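Side-chain contacts in oligoribonuclease (Colwellia psychrerythraea, PDB 6A4D), which hydrolyses short RNA oligonucleotides, probably as a 3'-to-5' exonuclease of the DEDDh family, and here binds a nitrophenyl thymidine phosphate: residues C65-H68 with H69-G73; G73-Q76 with R77-S81; A160-A163 with L164-I167. The protein carries 1 engineered substitution. All blocks are in the same frame, centred on the assembly; numbering follows the deposited sequence.

Contact 1 (C65-H68 with H69-G73); sequences CIEH and HGKSG. With 9RC (5'-O-[(S)-hydroxy(4-nitrophenoxy)phosphoryl]thymidine), chain D.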
loop_
_atom_site.group_PDB
_atom_site.type_symbol
_atom_site.label_atom_id
_atom_site.label_comp_id
_atom_site.label_asym_id
_atom_site.label_seq_id
_atom_site.Cartn_x
_atom_site.Cartn_y
_atom_site.Cartn_z
ATOM N N CYS A 65 21.800 -0.342 6.617
ATOM C CA CYS A 65 21.903 0.922 5.934
ATOM C C CYS A 65 23.326 1.417 5.796
ATOM O O CYS A 65 23.696 1.895 4.721
ATOM C CB CYS A 65 20.995 1.993 6.553
ATOM S SG CYS A 65 19.216 1.717 6.350
ATOM N N ILE A 66 24.145 1.343 6.853
ATOM C CA ILE A 66 25.549 1.834 6.692
ATOM C C ILE A 66 26.223 0.916 5.677
ATOM O O ILE A 66 26.951 1.392 4.818
ATOM C CB ILE A 66 26.392 1.955 8.000
ATOM C CG1 ILE A 66 26.537 0.612 8.713
ATOM C CG2 ILE A 66 25.805 2.997 8.956
ATOM C CD1 ILE A 66 27.327 0.693 9.997
ATOM N N GLU A 67 25.891 -0.378 5.746
ATOM C CA GLU A 67 26.382 -1.353 4.772
ATOM C C GLU A 67 25.961 -0.923 3.348
ATOM O O GLU A 67 26.811 -0.370 2.640
ATOM C CB GLU A 67 25.957 -2.787 5.146
ATOM C CG GLU A 67 26.969 -3.886 4.814
ATOM C CD GLU A 67 26.980 -4.312 3.354
ATOM O OE1 GLU A 67 25.951 -4.149 2.664
ATOM O OE2 GLU A 67 28.023 -4.826 2.889
ATOM N N HIS A 68 24.678 -1.061 2.968
ATOM C CA HIS A 68 24.248 -0.807 1.562
ATOM C C HIS A 68 24.338 0.632 1.061
ATOM O O HIS A 68 24.703 0.857 -0.100
ATOM C CB HIS A 68 22.865 -1.371 1.301
ATOM C CG HIS A 68 22.807 -2.853 1.491
ATOM N ND1 HIS A 68 22.531 -3.435 2.711
ATOM C CD2 HIS A 68 23.063 -3.871 0.635
ATOM C CE1 HIS A 68 22.577 -4.751 2.586
ATOM N NE2 HIS A 68 22.896 -5.042 1.336
ATOM N N HIS A 69 24.033 1.619 1.905
ATOM C CA HIS A 69 24.177 3.015 1.460
ATOM C C HIS A 69 25.593 3.455 1.485
ATOM O O HIS A 69 25.986 4.304 0.655
ATOM C CB HIS A 69 23.324 3.966 2.283
ATOM C CG HIS A 69 21.869 3.662 2.177
ATOM N ND1 HIS A 69 20.980 3.872 3.208
ATOM C CD2 HIS A 69 21.160 3.110 1.168
ATOM C CE1 HIS A 69 19.778 3.471 2.826
ATOM N NE2 HIS A 69 19.862 3.006 1.593
ATOM N N GLY A 70 26.361 2.904 2.442
ATOM C CA GLY A 70 27.824 2.983 2.382
ATOM C C GLY A 70 28.252 2.394 1.049
ATOM O O GLY A 70 28.743 3.116 0.186
ATOM N N LYS A 71 27.973 1.100 0.871
ATOM C CA LYS A 71 28.248 0.371 -0.377
ATOM C C LYS A 71 28.038 1.263 -1.601
ATOM O O LYS A 71 28.960 1.438 -2.376
ATOM C CB LYS A 71 27.399 -0.907 -0.489
ATOM C CG LYS A 71 28.162 -2.219 -0.439
ATOM C CD LYS A 71 27.181 -3.395 -0.550
ATOM C CE LYS A 71 27.867 -4.765 -0.533
ATOM N NZ LYS A 71 28.553 -5.104 -1.822
ATOM N N SER A 72 26.864 1.893 -1.729
ATOM C CA SER A 72 26.510 2.620 -2.969
ATOM C C SER A 72 26.976 4.072 -3.089
ATOM O O SER A 72 26.786 4.696 -4.146
ATOM C CB SER A 72 24.997 2.551 -3.219
ATOM O OG SER A 72 24.334 3.703 -2.726
ATOM N N GLY A 73 27.559 4.625 -2.030
ATOM C CA GLY A 73 27.955 6.045 -2.014
ATOM C C GLY A 73 26.762 6.998 -2.036
ATOM O O GLY A 73 26.866 8.135 -2.542
HETATM O OAJ 9RC D . 16.764 -0.655 6.595
HETATM C CAE 9RC D . 16.476 -1.435 5.689
HETATM N NAI 9RC D . 16.856 -2.777 5.808
HETATM C CAL 9RC D . 16.560 -3.698 4.822
HETATM O OAS 9RC D . 16.948 -4.851 4.962
HETATM C CAT 9RC D . 15.858 -3.305 3.692
HETATM C CAU 9RC D . 15.557 -4.237 2.683
HETATM C CAF 9RC D . 15.471 -1.978 3.603
HETATM N NAB 9RC D . 15.778 -1.032 4.610
HETATM C CAA 9RC D . 15.356 0.413 4.506
HETATM O OAC 9RC D . 14.329 0.551 3.518
HETATM C CAD 9RC D . 16.474 1.328 4.053
HETATM C CAH 9RC D . 16.225 1.428 2.578
HETATM O OAK 9RC D . 16.689 2.641 2.017
HETATM C CAG 9RC D . 14.761 1.467 2.514
HETATM C CAR 9RC D . 14.262 1.101 1.067
HETATM O OAQ 9RC D . 14.543 -0.282 0.657
HETATM P PAP 9RC D . 15.339 -0.641 -0.759
HETATM O OAO 9RC D . 14.529 -0.291 -1.969
HETATM O OAN 9RC D . 16.669 0.229 -0.629
HETATM O OAM 9RC D . 15.897 -2.147 -0.767
HETATM C CAV 9RC D . 15.448 -3.231 -1.469
HETATM C CAW 9RC D . 15.779 -4.463 -0.896
HETATM C CAY 9RC D . 15.401 -5.652 -1.503
HETATM C CBA 9RC D . 14.675 -5.611 -2.698
HETATM N NBB 9RC D . 14.336 -6.772 -3.252
HETATM O OBD 9RC D . 12.957 -7.299 -3.066
HETATM O OBC 9RC D . 15.407 -7.523 -3.994
HETATM C CAZ 9RC D . 14.338 -4.381 -3.297
HETATM C CAX 9RC D . 14.725 -3.186 -2.686
#
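Cys65 and His69 sit one turn apart on helix 63-72 of the RNase H-like exonuclease fold and direct their side chains into the nucleotide pocket, where Asn62, Glu17, Met18 and Lys157 also bind the ligand. The imidazole of His69 presents its edge to the thymidine sugar: NE2 gives a weak hydrogen bond to OAK of the ligand, 3.2 Å long and bent to 120° at the hydrogen. With CG anti to the carbonyl carbon (chi1 -61°), the His69 ring lies back beside Cys65, whose CB is 3.8 Å from ND1. The Cys65 sulfur approaches this ring obliquely and comes within 3.4 Å of ligand OAJ. His69 ND1 is buried with no polar partner in the model.

On another side of the helix, Glu67 and Lys71 run alongside each other, pointing the same way. The carboxylate meets aliphatic carbons, OE2 lying 3.4 Å from Lys71 CE, while a bend at chi4 (-75°) carries NZ off to 4.7 Å from OE2, too far for a salt bridge. Glu67 OE1 stands over one face of the His68 ring, whose ND1 bonds to Trp64 O. Gly73 ends the helix in a Schellman motif, its N bonded to Gly70 O at 2.9 Å.

Contact 2 (G73-Q76 with R77-S81); sequences GLTQ and RCRDS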
loop_
_atom_site.group_PDB
_atom_site.type_symbol
_atom_site.label_atom_id
_atom_site.label_comp_id
_atom_site.label_asym_id
_atom_site.label_seq_id
_atom_site.Cartn_x
_atom_site.Cartn_y
_atom_site.Cartn_z
ATOM N N GLY A 73 27.559 4.625 -2.030
ATOM C CA GLY A 73 27.955 6.045 -2.014
ATOM C C GLY A 73 26.762 6.998 -2.036
ATOM O O GLY A 73 26.866 8.135 -2.542
ATOM N N LEU A 74 25.627 6.524 -1.513
ATOM C CA LEU A 74 24.482 7.398 -1.213
ATOM C C LEU A 74 24.887 8.201 0.011
ATOM O O LEU A 74 24.849 9.436 -0.022
ATOM C CB LEU A 74 23.201 6.604 -0.927
ATOM C CG LEU A 74 21.946 7.348 -0.436
ATOM C CD1 LEU A 74 21.565 8.502 -1.351
ATOM C CD2 LEU A 74 20.773 6.379 -0.335
ATOM N N THR A 75 25.321 7.477 1.050
ATOM C CA THR A 75 25.918 8.071 2.236
ATOM C C THR A 75 26.842 9.229 1.934
ATOM O O THR A 75 26.771 10.264 2.609
ATOM C CB THR A 75 26.704 7.070 3.061
ATOM O OG1 THR A 75 25.868 5.959 3.364
ATOM C CG2 THR A 75 27.155 7.715 4.378
ATOM N N GLN A 76 27.669 9.070 0.907
ATOM C CA GLN A 76 28.620 10.103 0.542
ATOM C C GLN A 76 27.910 11.269 -0.116
ATOM O O GLN A 76 28.177 12.436 0.232
ATOM C CB GLN A 76 29.733 9.549 -0.378
ATOM C CG GLN A 76 30.718 10.590 -0.945
ATOM C CD GLN A 76 31.343 11.524 0.110
ATOM O OE1 GLN A 76 31.527 11.165 1.277
ATOM N NE2 GLN A 76 31.675 12.731 -0.318
ATOM N N ARG A 77 27.027 10.963 -1.077
ATOM C CA ARG A 77 26.213 12.023 -1.700
ATOM C C ARG A 77 25.378 12.816 -0.684
ATOM O O ARG A 77 25.103 13.975 -0.907
ATOM C CB ARG A 77 25.315 11.472 -2.804
ATOM C CG ARG A 77 26.048 11.280 -4.115
ATOM C CD ARG A 77 25.356 10.179 -4.909
ATOM N NE ARG A 77 24.061 10.699 -5.283
ATOM C CZ ARG A 77 22.895 10.065 -5.233
ATOM N NH1 ARG A 77 22.822 8.801 -4.840
ATOM N NH2 ARG A 77 21.783 10.727 -5.592
ATOM N N CYS A 78 24.992 12.176 0.412
ATOM C CA CYS A 78 24.207 12.811 1.449
ATOM C C CYS A 78 25.099 13.802 2.254
ATOM O O CYS A 78 24.685 14.952 2.488
ATOM C CB CYS A 78 23.460 11.764 2.315
ATOM S SG CYS A 78 22.002 10.988 1.487
ATOM N N ARG A 79 26.312 13.374 2.624
ATOM C CA ARG A 79 27.367 14.279 3.177
ATOM C C ARG A 79 27.720 15.470 2.270
ATOM O O ARG A 79 27.920 16.571 2.766
ATOM C CB ARG A 79 28.651 13.504 3.472
ATOM C CG ARG A 79 28.562 12.496 4.613
ATOM C CD ARG A 79 29.950 11.894 4.889
ATOM N NE ARG A 79 29.877 10.521 5.409
ATOM C CZ ARG A 79 29.492 10.176 6.652
ATOM N NH1 ARG A 79 29.132 11.093 7.558
ATOM N NH2 ARG A 79 29.435 8.888 6.999
ATOM N N ASP A 80 27.795 15.255 0.959
ATOM C CA ASP A 80 28.059 16.355 -0.005
ATOM C C ASP A 80 26.881 17.304 -0.156
ATOM O O ASP A 80 27.058 18.483 -0.485
ATOM C CB ASP A 80 28.375 15.828 -1.426
ATOM C CG ASP A 80 29.573 14.870 -1.475
ATOM O OD1 ASP A 80 30.535 15.033 -0.682
ATOM O OD2 ASP A 80 29.534 13.946 -2.329
ATOM N N SER A 81 25.667 16.779 0.024
ATOM C CA SER A 81 24.470 17.572 -0.215
ATOM C C SER A 81 24.277 18.713 0.802
ATOM O O SER A 81 24.482 18.522 2.016
ATOM C CB SER A 81 23.218 16.702 -0.185
ATOM O OG SER A 81 22.121 17.431 -0.726
HETATM O O HOH W 1 30.848 8.993 2.672
#
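Leu74 reaches along one side of the short helix 74-80 to Cys78, one turn on, with CD1 3.8 Å from SG. The same methyl lies 3.7 Å from Arg77 NH1, approaching the guanidinium obliquely. Thr75 and Arg79 run side by side: CG2, set anti to the backbone N by a chi1 of -54°, touches the guanidinium at NH2 (3.7 Å).

Gln76 bends at chi2 (51°), bringing its amide to Asp80 with the amide and carboxylate planes 68° apart. NE2 comes within 2.6 Å of OD1, but the N-H points poorly for a hydrogen bond, so this close approach is doubtful as a bond. At the other end of the amide, OE1 accepts a hydrogen bond from a water, which in turn accepts one from Arg79 NE at the guanidinium edge and so bridges the two side chains.

The second shell fixes both arginines. Arg79 forms salt bridges with Asp55 and Asp59, tying this helix to helix 55-59, and Arg77 pairs with Glu30 of strand 28-36. Cys78 packs on Leu29, Ala50 and Leu58, so its side of the helix faces the sheet and helix 55-59. At the start of the helix Gly73 is the N-cap residue, and its O accepts Arg77 N at 3.2 Å.

Contact 3 (A160-A163 with L164-I167); sequences AHLA and LDAI. Engineered in segment 164-167: Ala166 (natural residue Asp).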
loop_
_atom_site.group_PDB
_atom_site.type_symbol
_atom_site.label_atom_id
_atom_site.label_comp_id
_atom_site.label_asym_id
_atom_site.label_seq_id
_atom_site.Cartn_x
_atom_site.Cartn_y
_atom_site.Cartn_z
ATOM N N ALA A 160 20.607 -2.441 -6.800
ATOM C CA ALA A 160 19.998 -1.190 -6.304
ATOM C C ALA A 160 20.778 0.037 -6.827
ATOM O O ALA A 160 20.494 0.518 -7.928
ATOM C CB ALA A 160 19.860 -1.186 -4.775
ATOM N N HIS A 161 21.781 0.498 -6.078
ATOM C CA HIS A 161 22.512 1.755 -6.366
ATOM C C HIS A 161 21.574 2.959 -6.527
ATOM O O HIS A 161 21.270 3.643 -5.562
ATOM C CB HIS A 161 23.498 1.604 -7.566
ATOM C CG HIS A 161 24.421 2.786 -7.766
ATOM N ND1 HIS A 161 25.153 3.343 -6.735
ATOM C CD2 HIS A 161 24.758 3.487 -8.875
ATOM C CE1 HIS A 161 25.874 4.348 -7.197
ATOM N NE2 HIS A 161 25.653 4.455 -8.493
ATOM N N LEU A 162 21.069 3.165 -7.731
ATOM C CA LEU A 162 20.344 4.372 -8.051
ATOM C C LEU A 162 18.912 4.168 -7.579
ATOM O O LEU A 162 18.386 3.049 -7.650
ATOM C CB LEU A 162 20.398 4.658 -9.561
ATOM C CG LEU A 162 21.780 4.605 -10.255
ATOM C CD1 LEU A 162 22.135 3.205 -10.774
ATOM C CD2 LEU A 162 21.863 5.659 -11.365
ATOM N N ALA A 163 18.311 5.227 -7.040
ATOM C CA ALA A 163 16.869 5.257 -6.846
ATOM C C ALA A 163 16.193 5.271 -8.219
ATOM O O ALA A 163 15.154 4.624 -8.363
ATOM C CB ALA A 163 16.419 6.434 -5.994
ATOM N N LEU A 164 16.783 5.953 -9.221
ATOM C CA LEU A 164 16.201 5.977 -10.569
ATOM C C LEU A 164 16.111 4.598 -11.187
ATOM O O LEU A 164 15.160 4.315 -11.929
ATOM C CB LEU A 164 16.963 6.854 -11.556
ATOM C CG LEU A 164 16.540 8.300 -11.831
ATOM C CD1 LEU A 164 17.322 8.821 -13.031
ATOM C CD2 LEU A 164 15.072 8.520 -12.115
ATOM N N ASP A 165 17.106 3.766 -10.906
ATOM C CA ASP A 165 17.174 2.440 -11.491
ATOM C C ASP A 165 16.319 1.459 -10.720
ATOM O O ASP A 165 15.886 0.494 -11.286
ATOM C CB ASP A 165 18.624 1.930 -11.599
ATOM C CG ASP A 165 19.300 2.390 -12.880
ATOM O OD1 ASP A 165 19.212 1.685 -13.909
ATOM O OD2 ASP A 165 19.908 3.468 -12.872
ATOM N N ALA A 166 16.110 1.667 -9.426
ATOM C CA ALA A 166 15.086 0.914 -8.750
ATOM C C ALA A 166 13.690 1.156 -9.420
ATOM O O ALA A 166 12.971 0.206 -9.658
ATOM C CB ALA A 166 15.076 1.250 -7.279
ATOM N N ILE A 167 13.356 2.410 -9.755
ATOM C CA ILE A 167 12.085 2.785 -10.361
ATOM C C ILE A 167 11.944 2.169 -11.741
ATOM O O ILE A 167 10.870 1.678 -12.069
ATOM C CB ILE A 167 11.919 4.315 -10.561
ATOM C CG1 ILE A 167 11.893 5.059 -9.225
ATOM C CG2 ILE A 167 10.626 4.639 -11.318
ATOM C CD1 ILE A 167 12.056 6.566 -9.351
#
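Leu162 turns CG anti to its own carbonyl carbon (chi1 -49°), and Asp165 swings its carboxylate to the same side of the chain (chi1 -86°), so the two side chains lie next to each other and point the same way at the N terminus of helix 163-180. Leu162 is the N-cap residue of this helix, the last one of the exonuclease fold. The meeting is one-sided: a single carboxylate oxygen, Asp165 OD2, is set against the isobutyl group, 3.1 Å from CD1 and 3.3 Å from CD2. The first distance is short for an oxygen beside a methyl, so the pair is tightly packed. Asp165 CB adds apolar contact with Leu162 CB at 3.8 Å.

Lying in the first turn, the carboxylate would probably interact well with the positive end of the helix dipole. Exchanging Asp165 for an alanine is likely to leave the Leu162 methyl groups without their flanking neighbour, and freer to turn, and to strip a negative charge from this helix end.

Behind this pair the turn faces the sheet. Ala163 packs on Glu30, Ala32 and Asp15, Leu164 on Ile34, Gln45 and Ile48, and Ile167 on Trp13, Ala32 and Asp15. Ala166 is engineered and replaces a natural aspartate; its spacing from His161 is consistent with the H-x4-D motif of DEDDh exonucleases, in which the aspartate is a metal ligand. In the deposited chain its CB lies 3.5 Å from Ala163 O, and its carbonyl accepts Ser170 OG.

Two backbone bonds start the helix. Ala166 N bonds to Leu162 O, and Ile167 N to Ala163 O, both at 3.2 Å; Ile167 CG1 lies against Ala163 O at 3.4 Å.

In the fold
Each contact closes a turn of helix or a helix end, with no long loop, and the three follow in series without crossing. Contact 1 lies on helix 63-72 and contact 2 on helix 74-80; they meet at Gly73, which ends one helix and caps the next. The junction is probably held by hydrogen bonds from Leu74 N and Thr75 OG1 to His69 O. Helices 85-99, 112-122 and 137-147, among others, intervene before contact 3, which starts helix 163-180 against strands 11-18, 28-36 and 42-50. Its His161 touches back onto contact 1, with CE1 near Ser72 O, while contacts 2 and 3 remain about 5 Å apart at their nearest atoms.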